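Local coordinates for protein N-acetyl-beta-D glucosaminidase (PDB 4ZM6) that probably hydrolyses beta-N-acetylglucosaminides as a glycoside hydrolase of family 3 and carries a GCN5-related acetyltransferase region that binds acetyl-CoA, at residues A[542-547]-A[584-589]; A[595-600]-A[615-620]; A[711-716]-A[752-757]. One frame throughout, in Å; residues are numbered along the deposited sequence.

Interaction 1 (A[542-547]-A[584-589])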
loop_
_atom_site.group_PDB
_atom_site.type_symbol
_atom_site.label_atom_id
_atom_site.label_comp_id
_atom_site.label_asym_id
_atom_site.label_seq_id
_atom_site.Cartn_x
_atom_site.Cartn_y
_atom_site.Cartn_z
ATOM N N ASP A 542 7.773 -8.186 8.596
ATOM C CA ASP A 542 6.327 -7.979 8.689
ATOM C C ASP A 542 5.999 -6.936 9.739
ATOM O O ASP A 542 6.841 -6.574 10.560
ATOM C CB ASP A 542 5.620 -9.272 9.096
ATOM C CG ASP A 542 5.670 -10.334 8.025
ATOM O OD1 ASP A 542 5.441 -10.004 6.839
ATOM O OD2 ASP A 542 5.920 -11.507 8.380
ATOM N N ASP A 543 4.753 -6.477 9.719
ATOM C CA ASP A 543 4.230 -5.638 10.784
ATOM C C ASP A 543 4.088 -6.467 12.048
ATOM O O ASP A 543 3.672 -7.626 12.003
ATOM C CB ASP A 543 2.881 -5.037 10.394
ATOM C CG ASP A 543 3.006 -3.975 9.320
ATOM O OD1 ASP A 543 3.928 -3.141 9.412
ATOM O OD2 ASP A 543 2.183 -3.965 8.382
ATOM N N TYR A 544 4.462 -5.867 13.168
ATOM C CA TYR A 544 4.312 -6.494 14.470
ATOM C C TYR A 544 2.823 -6.615 14.804
ATOM O O TYR A 544 2.067 -5.652 14.651
ATOM C CB TYR A 544 5.056 -5.666 15.530
ATOM C CG TYR A 544 4.758 -6.024 16.971
ATOM C CD1 TYR A 544 5.228 -7.207 17.530
ATOM C CD2 TYR A 544 4.026 -5.162 17.785
ATOM C CE1 TYR A 544 4.963 -7.527 18.851
ATOM C CE2 TYR A 544 3.763 -5.474 19.103
ATOM C CZ TYR A 544 4.230 -6.653 19.630
ATOM O OH TYR A 544 3.955 -6.957 20.943
ATOM N N ARG A 545 2.412 -7.811 15.222
ATOM C CA ARG A 545 1.047 -8.064 15.677
ATOM C C ARG A 545 1.125 -8.481 17.135
ATOM O O ARG A 545 1.580 -9.584 17.450
ATOM C CB ARG A 545 0.382 -9.168 14.849
ATOM C CG ARG A 545 0.282 -8.869 13.358
ATOM C CD ARG A 545 -0.573 -9.898 12.624
ATOM N NE ARG A 545 -0.113 -11.280 12.821
ATOM C CZ ARG A 545 0.847 -11.885 12.118
ATOM N NH1 ARG A 545 1.499 -11.247 11.148
ATOM N NH2 ARG A 545 1.164 -13.146 12.391
ATOM N N ASN A 546 0.692 -7.594 18.027
ATOM C CA ASN A 546 0.838 -7.827 19.462
ATOM C C ASN A 546 0.120 -9.086 19.973
ATOM O O ASN A 546 0.607 -9.742 20.895
ATOM C CB ASN A 546 0.435 -6.579 20.268
ATOM C CG ASN A 546 -1.042 -6.244 20.153
ATOM O OD1 ASN A 546 -1.586 -6.133 19.054
ATOM N ND2 ASN A 546 -1.694 -6.063 21.295
ATOM N N ASP A 547 -1.007 -9.445 19.364
ATOM C CA ASP A 547 -1.723 -10.660 19.763
ATOM C C ASP A 547 -0.900 -11.928 19.534
ATOM O O ASP A 547 -0.935 -12.845 20.351
ATOM C CB ASP A 547 -3.066 -10.770 19.037
ATOM C CG ASP A 547 -4.074 -9.705 19.487
ATOM O OD1 ASP A 547 -3.958 -9.188 20.627
ATOM O OD2 ASP A 547 -4.991 -9.386 18.698
ATOM N N HIS A 584 5.815 -0.769 14.590
ATOM C CA HIS A 584 6.750 -1.813 14.988
ATOM C C HIS A 584 6.770 -2.925 13.951
ATOM O O HIS A 584 5.759 -3.203 13.304
ATOM C CB HIS A 584 6.367 -2.384 16.351
ATOM C CG HIS A 584 6.074 -1.337 17.377
ATOM N ND1 HIS A 584 5.312 -1.580 18.498
ATOM C CD2 HIS A 584 6.416 -0.030 17.431
ATOM C CE1 HIS A 584 5.217 -0.473 19.208
ATOM N NE2 HIS A 584 5.877 0.483 18.582
ATOM N N LYS A 585 7.930 -3.555 13.799
ATOM C CA LYS A 585 8.128 -4.604 12.804
ATOM C C LYS A 585 8.900 -5.756 13.430
ATOM O O LYS A 585 9.690 -5.551 14.352
ATOM C CB LYS A 585 8.937 -4.074 11.612
ATOM C CG LYS A 585 8.521 -2.720 11.050
ATOM C CD LYS A 585 7.462 -2.875 9.973
ATOM C CE LYS A 585 7.248 -1.573 9.224
ATOM N NZ LYS A 585 6.064 -1.662 8.332
ATOM N N VAL A 586 8.683 -6.961 12.915
ATOM C CA VAL A 586 9.485 -8.121 13.302
ATOM C C VAL A 586 10.174 -8.682 12.065
ATOM O O VAL A 586 9.761 -8.397 10.942
ATOM C CB VAL A 586 8.639 -9.227 13.981
ATOM C CG1 VAL A 586 7.933 -8.681 15.215
ATOM C CG2 VAL A 586 7.628 -9.841 13.017
ATOM N N ALA A 587 11.225 -9.467 12.268
ATOM C CA ALA A 587 11.875 -10.175 11.166
ATOM C C ALA A 587 11.676 -11.676 11.356
ATOM O O ALA A 587 11.862 -12.193 12.459
ATOM C CB ALA A 587 13.355 -9.827 11.093
ATOM N N ARG A 588 11.283 -12.359 10.282
ATOM C CA ARG A 588 11.027 -13.799 10.318
ATOM C C ARG A 588 11.888 -14.533 9.295
ATOM O O ARG A 588 12.125 -14.020 8.202
ATOM C CB ARG A 588 9.561 -14.092 9.994
ATOM C CG ARG A 588 8.537 -13.512 10.951
ATOM C CD ARG A 588 7.132 -13.910 10.519
ATOM N NE ARG A 588 6.095 -13.043 11.085
ATOM C CZ ARG A 588 5.452 -13.247 12.239
ATOM N NH1 ARG A 588 5.723 -14.300 13.000
ATOM N NH2 ARG A 588 4.526 -12.379 12.637
ATOM N N ASP A 589 12.328 -15.742 9.633
ATOM C CA ASP A 589 12.969 -16.615 8.644
ATOM C C ASP A 589 11.906 -17.243 7.733
ATOM O O ASP A 589 10.709 -16.959 7.874
ATOM C CB ASP A 589 13.869 -17.677 9.312
ATOM C CG ASP A 589 13.108 -18.642 10.206
ATOM O OD1 ASP A 589 11.912 -18.895 9.957
ATOM O OD2 ASP A 589 13.724 -19.163 11.162
#

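Interaction 2 (A[595-600]-A[615-620]). With ACO (acetyl coenzyme *a), chain C.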
loop_
_atom_site.group_PDB
_atom_site.type_symbol
_atom_site.label_atom_id
_atom_site.label_comp_id
_atom_site.label_asym_id
_atom_site.label_seq_id
_atom_site.Cartn_x
_atom_site.Cartn_y
_atom_site.Cartn_z
ATOM N N VAL A 595 12.992 -13.638 14.511
ATOM C CA VAL A 595 14.429 -13.572 14.781
ATOM C C VAL A 595 14.911 -12.183 15.198
ATOM O O VAL A 595 15.915 -12.062 15.894
ATOM C CB VAL A 595 15.253 -14.080 13.577
ATOM C CG1 VAL A 595 15.049 -15.576 13.413
ATOM C CG2 VAL A 595 14.883 -13.347 12.291
ATOM N N GLY A 596 14.200 -11.141 14.779
ATOM C CA GLY A 596 14.504 -9.782 15.217
ATOM C C GLY A 596 13.264 -8.921 15.360
ATOM O O GLY A 596 12.204 -9.231 14.807
ATOM N N PHE A 597 13.414 -7.824 16.093
ATOM C CA PHE A 597 12.319 -6.910 16.353
ATOM C C PHE A 597 12.820 -5.471 16.337
ATOM O O PHE A 597 13.939 -5.193 16.761
ATOM C CB PHE A 597 11.694 -7.245 17.715
ATOM C CG PHE A 597 10.713 -6.221 18.205
ATOM C CD1 PHE A 597 9.402 -6.244 17.775
ATOM C CD2 PHE A 597 11.109 -5.232 19.092
ATOM C CE1 PHE A 597 8.494 -5.300 18.218
ATOM C CE2 PHE A 597 10.210 -4.282 19.538
ATOM C CZ PHE A 597 8.898 -4.317 19.100
ATOM N N VAL A 598 11.979 -4.564 15.850
ATOM C CA VAL A 598 12.248 -3.134 15.937
ATOM C C VAL A 598 10.992 -2.383 16.405
ATOM O O VAL A 598 9.880 -2.681 15.960
ATOM C CB VAL A 598 12.761 -2.574 14.591
ATOM C CG1 VAL A 598 11.684 -2.629 13.519
ATOM C CG2 VAL A 598 13.282 -1.152 14.751
ATOM N N ALA A 599 11.186 -1.421 17.310
ATOM C CA ALA A 599 10.111 -0.563 17.807
ATOM C C ALA A 599 10.375 0.871 17.389
ATOM O O ALA A 599 11.524 1.269 17.215
ATOM C CB ALA A 599 10.014 -0.656 19.314
ATOM N N THR A 600 9.307 1.657 17.305
ATOM C CA THR A 600 9.310 2.899 16.538
ATOM C C THR A 600 8.089 3.765 16.867
ATOM O O THR A 600 6.971 3.266 16.949
ATOM C CB THR A 600 9.342 2.575 15.024
ATOM O OG1 THR A 600 10.691 2.602 14.562
ATOM C CG2 THR A 600 8.525 3.560 14.191
ATOM N N LEU A 615 13.630 0.785 19.929
ATOM C CA LEU A 615 14.373 -0.436 20.193
ATOM C C LEU A 615 14.687 -1.144 18.882
ATOM O O LEU A 615 13.893 -1.094 17.937
ATOM C CB LEU A 615 13.566 -1.354 21.111
ATOM C CG LEU A 615 14.260 -2.611 21.627
ATOM C CD1 LEU A 615 15.287 -2.263 22.689
ATOM C CD2 LEU A 615 13.237 -3.585 22.186
ATOM N N LEU A 616 15.860 -1.770 18.835
ATOM C CA LEU A 616 16.257 -2.637 17.736
ATOM C C LEU A 616 17.004 -3.787 18.374
ATOM O O LEU A 616 17.947 -3.560 19.122
ATOM C CB LEU A 616 17.181 -1.892 16.775
ATOM C CG LEU A 616 17.228 -2.281 15.289
ATOM C CD1 LEU A 616 18.628 -2.032 14.731
ATOM C CD2 LEU A 616 16.812 -3.722 15.025
ATOM N N MET A 617 16.578 -5.015 18.103
ATOM C CA MET A 617 17.203 -6.190 18.713
ATOM C C MET A 617 17.003 -7.417 17.837
ATOM O O MET A 617 15.946 -7.572 17.223
ATOM C CB MET A 617 16.608 -6.443 20.104
ATOM C CG MET A 617 15.233 -7.105 20.085
ATOM S SD MET A 617 14.296 -7.096 21.629
ATOM C CE MET A 617 15.524 -7.687 22.777
ATOM N N VAL A 618 18.023 -8.276 17.768
ATOM C CA VAL A 618 17.899 -9.572 17.087
ATOM C C VAL A 618 18.563 -10.673 17.924
ATOM O O VAL A 618 19.554 -10.429 18.616
ATOM C CB VAL A 618 18.436 -9.551 15.618
ATOM C CG1 VAL A 618 18.655 -8.127 15.116
ATOM C CG2 VAL A 618 19.726 -10.340 15.462
ATOM N N SER A 619 18.001 -11.878 17.840
ATOM C CA SER A 619 18.444 -13.027 18.625
ATOM C C SER A 619 19.925 -13.315 18.397
ATOM O O SER A 619 20.381 -13.276 17.250
ATOM C CB SER A 619 17.636 -14.270 18.242
ATOM O OG SER A 619 16.265 -13.958 18.049
ATOM N N PRO A 620 20.676 -13.635 19.475
ATOM C CA PRO A 620 22.131 -13.826 19.388
ATOM C C PRO A 620 22.562 -14.778 18.278
ATOM O O PRO A 620 23.435 -14.439 17.481
ATOM C CB PRO A 620 22.493 -14.414 20.754
ATOM C CG PRO A 620 21.413 -13.952 21.665
ATOM C CD PRO A 620 20.171 -13.936 20.828
HETATM N N1A ACO C . 28.480 -12.008 6.191
HETATM C C2A ACO C . 29.505 -11.429 6.859
HETATM N N3A ACO C . 29.342 -10.385 7.702
HETATM C C4A ACO C . 28.113 -9.855 7.940
HETATM C C5A ACO C . 26.952 -10.435 7.238
HETATM C C6A ACO C . 27.200 -11.575 6.326
HETATM N N6A ACO C . 26.173 -12.155 5.659
HETATM N N7A ACO C . 25.879 -9.738 7.625
HETATM C C8A ACO C . 26.302 -8.786 8.498
HETATM N N9A ACO C . 27.636 -8.848 8.682
HETATM C C1B ACO C . 28.422 -7.955 9.578
HETATM C C2B ACO C . 29.009 -6.758 8.834
HETATM O O2B ACO C . 30.386 -6.583 9.189
HETATM C C3B ACO C . 28.153 -5.562 9.223
HETATM O O3B ACO C . 28.881 -4.326 9.358
HETATM P P3B ACO C . 29.889 -3.895 10.557
HETATM O O7A ACO C . 28.995 -3.302 11.626
HETATM O O8A ACO C . 30.637 -5.151 10.942
HETATM O O9A ACO C . 30.761 -2.869 9.890
HETATM C C4B ACO C . 27.446 -6.004 10.503
HETATM O O4B ACO C . 27.565 -7.432 10.601
HETATM C C5B ACO C . 25.983 -5.579 10.503
HETATM O O5B ACO C . 25.264 -6.497 11.315
HETATM P P1A ACO C . 23.776 -6.970 10.960
HETATM O O1A ACO C . 23.814 -8.471 10.792
HETATM O O2A ACO C . 23.153 -6.115 9.890
HETATM O O3A ACO C . 23.143 -6.555 12.374
HETATM P P2A ACO C . 22.702 -7.662 13.440
HETATM O O4A ACO C . 21.678 -8.555 12.780
HETATM O O5A ACO C . 23.924 -8.283 14.053
HETATM O O6A ACO C . 21.998 -6.722 14.533
HETATM C CBP ACO C . 22.233 -5.380 16.537
HETATM C CCP ACO C . 22.719 -5.641 15.121
HETATM C CDP ACO C . 20.768 -4.971 16.511
HETATM C CEP ACO C . 23.051 -4.239 17.122
HETATM C CAP ACO C . 22.435 -6.676 17.325
HETATM O OAP ACO C . 23.814 -6.826 17.648
HETATM C C9P ACO C . 21.611 -6.754 18.578
HETATM O O9P ACO C . 20.532 -7.331 18.541
HETATM N N8P ACO C . 22.092 -6.211 19.695
HETATM C C7P ACO C . 21.352 -6.310 20.938
HETATM C C6P ACO C . 21.868 -5.370 22.014
HETATM C C5P ACO C . 21.616 -3.894 21.765
HETATM O O5P ACO C . 22.403 -3.133 22.301
HETATM N N4P ACO C . 20.574 -3.450 21.043
HETATM C C3P ACO C . 20.296 -2.021 20.872
HETATM C C2P ACO C . 19.346 -1.463 21.939
HETATM S S1P ACO C . 19.422 0.306 22.086
HETATM C C ACO C . 18.287 0.870 21.014
HETATM O O ACO C . 17.690 0.101 20.282
HETATM C CH3 ACO C . 18.041 2.344 20.982
#

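Interaction 3 (A[711-716]-A[752-757])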
loop_
_atom_site.group_PDB
_atom_site.type_symbol
_atom_site.label_atom_id
_atom_site.label_comp_id
_atom_site.label_asym_id
_atom_site.label_seq_id
_atom_site.Cartn_x
_atom_site.Cartn_y
_atom_site.Cartn_z
ATOM N N ILE A 711 8.706 28.737 51.266
ATOM C CA ILE A 711 8.291 27.957 50.115
ATOM C C ILE A 711 7.241 26.934 50.544
ATOM O O ILE A 711 7.395 26.270 51.572
ATOM C CB ILE A 711 9.499 27.218 49.498
ATOM C CG1 ILE A 711 10.620 28.210 49.133
ATOM C CG2 ILE A 711 9.078 26.383 48.292
ATOM C CD1 ILE A 711 10.312 29.135 47.976
ATOM N N TRP A 712 6.184 26.811 49.749
ATOM C CA TRP A 712 5.138 25.819 49.977
ATOM C C TRP A 712 5.212 24.717 48.924
ATOM O O TRP A 712 5.286 25.006 47.737
ATOM C CB TRP A 712 3.771 26.490 49.899
ATOM C CG TRP A 712 2.618 25.566 50.165
ATOM C CD1 TRP A 712 2.022 25.335 51.367
ATOM C CD2 TRP A 712 1.913 24.762 49.206
ATOM N NE1 TRP A 712 0.991 24.443 51.220
ATOM C CE2 TRP A 712 0.902 24.072 49.905
ATOM C CE3 TRP A 712 2.038 24.559 47.823
ATOM C CZ2 TRP A 712 0.019 23.189 49.274
ATOM C CZ3 TRP A 712 1.158 23.680 47.194
ATOM C CH2 TRP A 712 0.162 23.007 47.923
ATOM N N PHE A 713 5.165 23.463 49.360
ATOM C CA PHE A 713 5.080 22.324 48.443
ATOM C C PHE A 713 3.723 21.644 48.529
ATOM O O PHE A 713 3.055 21.713 49.557
ATOM C CB PHE A 713 6.173 21.306 48.754
ATOM C CG PHE A 713 7.555 21.862 48.634
ATOM C CD1 PHE A 713 7.991 22.411 47.434
ATOM C CD2 PHE A 713 8.421 21.843 49.715
ATOM C CE1 PHE A 713 9.269 22.929 47.316
ATOM C CE2 PHE A 713 9.701 22.354 49.606
ATOM C CZ PHE A 713 10.129 22.897 48.405
ATOM N N GLY A 714 3.325 20.988 47.442
ATOM C CA GLY A 714 2.104 20.189 47.425
ATOM C C GLY A 714 1.555 19.936 46.032
ATOM O O GLY A 714 2.058 20.464 45.039
ATOM N N ARG A 715 0.495 19.139 45.973
ATOM C CA ARG A 715 -0.108 18.734 44.711
ATOM C C ARG A 715 -0.774 19.893 43.992
ATOM O O ARG A 715 -1.022 20.943 44.578
ATOM C CB ARG A 715 -1.131 17.621 44.949
ATOM C CG ARG A 715 -0.510 16.329 45.458
ATOM C CD ARG A 715 -1.528 15.362 46.047
ATOM N NE ARG A 715 -2.722 15.162 45.216
ATOM C CZ ARG A 715 -3.586 14.156 45.359
ATOM N NH1 ARG A 715 -3.403 13.230 46.289
ATOM N NH2 ARG A 715 -4.637 14.064 44.554
ATOM N N ILE A 716 -1.038 19.696 42.707
ATOM C CA ILE A 716 -1.853 20.617 41.939
ATOM C C ILE A 716 -3.267 20.030 41.909
ATOM O O ILE A 716 -3.431 18.819 41.775
ATOM C CB ILE A 716 -1.266 20.848 40.517
ATOM C CG1 ILE A 716 -1.719 22.197 39.958
ATOM C CG2 ILE A 716 -1.612 19.728 39.538
ATOM C CD1 ILE A 716 -0.863 23.354 40.431
ATOM N N ILE A 752 3.713 17.594 41.593
ATOM C CA ILE A 752 4.076 18.443 42.717
ATOM C C ILE A 752 4.568 19.788 42.213
ATOM O O ILE A 752 5.286 19.866 41.225
ATOM C CB ILE A 752 5.199 17.802 43.555
ATOM C CG1 ILE A 752 4.801 16.390 43.987
ATOM C CG2 ILE A 752 5.531 18.662 44.769
ATOM C CD1 ILE A 752 3.468 16.318 44.707
ATOM N N VAL A 753 4.178 20.842 42.915
ATOM C CA VAL A 753 4.625 22.183 42.606
ATOM C C VAL A 753 5.127 22.843 43.875
ATOM O O VAL A 753 4.685 22.501 44.972
ATOM C CB VAL A 753 3.494 23.051 42.017
ATOM C CG1 VAL A 753 3.143 22.588 40.614
ATOM C CG2 VAL A 753 2.262 23.037 42.915
ATOM N N ALA A 754 6.068 23.770 43.707
ATOM C CA ALA A 754 6.461 24.692 44.761
ATOM C C ALA A 754 5.710 25.996 44.533
ATOM O O ALA A 754 5.596 26.447 43.391
ATOM C CB ALA A 754 7.959 24.928 44.735
ATOM N N ARG A 755 5.178 26.575 45.612
ATOM C CA ARG A 755 4.488 27.872 45.564
ATOM C C ARG A 755 5.088 28.845 46.568
ATOM O O ARG A 755 5.675 28.435 47.571
ATOM C CB ARG A 755 2.999 27.713 45.867
ATOM C CG ARG A 755 2.211 26.984 44.797
ATOM C CD ARG A 755 0.742 26.870 45.177
ATOM N NE ARG A 755 -0.137 27.219 44.056
ATOM C CZ ARG A 755 -0.885 26.364 43.357
ATOM N NH1 ARG A 755 -1.633 26.827 42.367
ATOM N NH2 ARG A 755 -0.905 25.061 43.635
ATOM N N GLN A 756 4.929 30.138 46.300
ATOM C CA GLN A 756 5.424 31.162 47.207
ATOM C C GLN A 756 4.475 31.286 48.385
ATOM O O GLN A 756 3.263 31.381 48.199
ATOM C CB GLN A 756 5.546 32.513 46.493
ATOM C CG GLN A 756 6.209 33.605 47.328
ATOM C CD GLN A 756 7.576 33.199 47.849
ATOM O OE1 GLN A 756 7.840 33.229 49.055
ATOM N NE2 GLN A 756 8.447 32.794 46.939
ATOM N N ASP A 757 5.033 31.273 49.595
ATOM C CA ASP A 757 4.278 31.499 50.839
ATOM C C ASP A 757 3.380 30.329 51.237
ATOM O O ASP A 757 3.607 29.697 52.270
ATOM C CB ASP A 757 3.440 32.790 50.770
ATOM C CG ASP A 757 4.262 34.005 50.402
ATOM O OD1 ASP A 757 5.418 34.113 50.869
ATOM O OD2 ASP A 757 3.747 34.851 49.641
#

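Interaction 1 (A[542-547]-A[584-589])
The Tyr544 ring meets Val586 at its edge, where CD1 lies 3.9 Å from the CG1 methyl of Val586, while the backbone N of Asn546 sits over the rim of one face. The His584 imidazole, pointing the same way as the phenol, receives Tyr544 CD2 at its own edge, and the two ring planes are inclined at 43°. With CG anti to the backbone N (chi1 168°), the Tyr544 ring also reaches Phe597 of strand 594-605, edge-to-face. At the guanidinium edge of Arg588, OD2 of Asp542 lies in plane, 3.1 Å from NE, and offers its anti lone pair in a salt bridge. The same OD2 is held by Arg258 of the second subunit, and Arg545 NH2 donates to the carbonyl oxygen of that arginine. The guanidinium of Arg545 runs 16° from the plane of Arg588, NH2 to NH2 at 3.5 Å. Lys585 bends at chi2 and brings NZ to 2.8 Å from Asp543 OD1, nearly along the C-O bond. Two antiparallel backbone bonds between Asp542 and Val586 and one from Tyr544 N to His584 O (3.0 Å) join the outermost strand of this chain's sheet, 540-543, to strand 585-588. The two close arginines are balanced by acids: Asp548 pairs with Arg545, Asp549 and Asp542 with Arg588. This charge network probably offsets guanidinium repulsion where the acetyltransferase region meets the second subunit.

Interaction 2 (A[595-600]-A[615-620])
Phe597 and Leu615 cross at about a right angle on one face of the hairpin 594-605/608-618, the CD2 methyl of Leu615 touching the edge of the phenyl ring at CE2 (4.1 Å). Met617 lies on the same face beside the phenyl ring, its CG 4.3 Å from Phe597 CB, and Ala599 CB packs on Leu615 CB. Helix 546-561 covers part of this face through Phe597 and Met617. On the other face, Val598 and Leu616 meet obliquely. Chi1 of Val598, 67° for CG1, leaves CG2 anti to the backbone N, where it touches the carbonyl oxygen of Leu615 and, further off, Leu616 CG. Gly596 faces Val618 with the CA atoms only 3.9 Å apart. Val595 O is gripped twice by Ser619: its N arrives almost straight at 2.9 Å, and its OG from above the carbonyl plane. Strand 615-618 also holds acetyl-CoA through its backbone: Leu616 N reaches the acetyl oxygen O at 3.0 Å and Val618 N the pantetheine oxygen O9P at 2.8 Å. A classic beta bulge at Val595 and Gly596, opposite Ala587, interrupts the first strand of this central GNAT-fold hairpin; the second strand of the hairpin, 608-618, lines the acetyl-CoA site.

Interaction 3 (A[711-716]-A[752-757])
Ile752 lies near the start of strand 751-756, which pairs antiparallel with strand 711-715 in the C-terminal N-acetyltransferase region, and its CD1 methyl touches CG of Arg715 at 4.0 Å. The two short strands run at 151° to one another. Next, Val753 forms a hydrogen-bonded pair with Gly714: its N gives a bond to Gly714 O (3.0 Å), and its O accepts a more bent one from Gly714 N. Its CG2 methyl, lodged between the backbone N and the carbonyl carbon, contacts Gly714 O and also Ile716 CD1, the isoleucine crossing it at about a right angle. Ala754 turns to the other face. There its CB lies 3.5 Å from CE1 of Phe713, and the CG2 methyl of Ile711, two residues before Phe713 and on the same face, also touches it, under helix 811-825, which reaches both Ile711 and Phe713. With Arg755 the pair is hydrogen-bonded again, with N-H···O bonds to and from Trp712. The long Arg755 chain lies alongside the indole, pointing the same way, with CD 3.7 Å from Trp712 CE3, while the guanidinium stands 61° from the ring plane and meets CZ3 with its edge. Glu723 forms a salt bridge with this guanidinium, and Gly761 O accepts from its NE. Past Gln756, Asp757 leaves the strand, and its carbonyl oxygen approaches Trp712 CB. A chi1 of -178° sends the indole forward along its own strand, over Gly714, whose N lies 3.4 Å above one face of the ring, toward the rim.

How the interactions relate
Interactions 1, 2 and 3 come in series along the chain. The first two belong to one five-stranded mixed sheet, ordered 540-543, 585-588, 594-605, 608-618 and 646-649, so together they join its first four strands; their centres lie about 10 Å apart. Strands 585-588 and 594-605 connect them directly, Ala587 N meeting Gly596 O at 2.7 Å. Interaction 1 forms the outer side, next to the second subunit, and interaction 2 the side at acetyl-CoA. Interaction 3 stands apart, in a separate sheet and a different N-acetyltransferase region, its centre about 47 and 44 Å from the others and far from the acetyl-CoA site. A single sheet therefore links the subunit interface to the cofactor site.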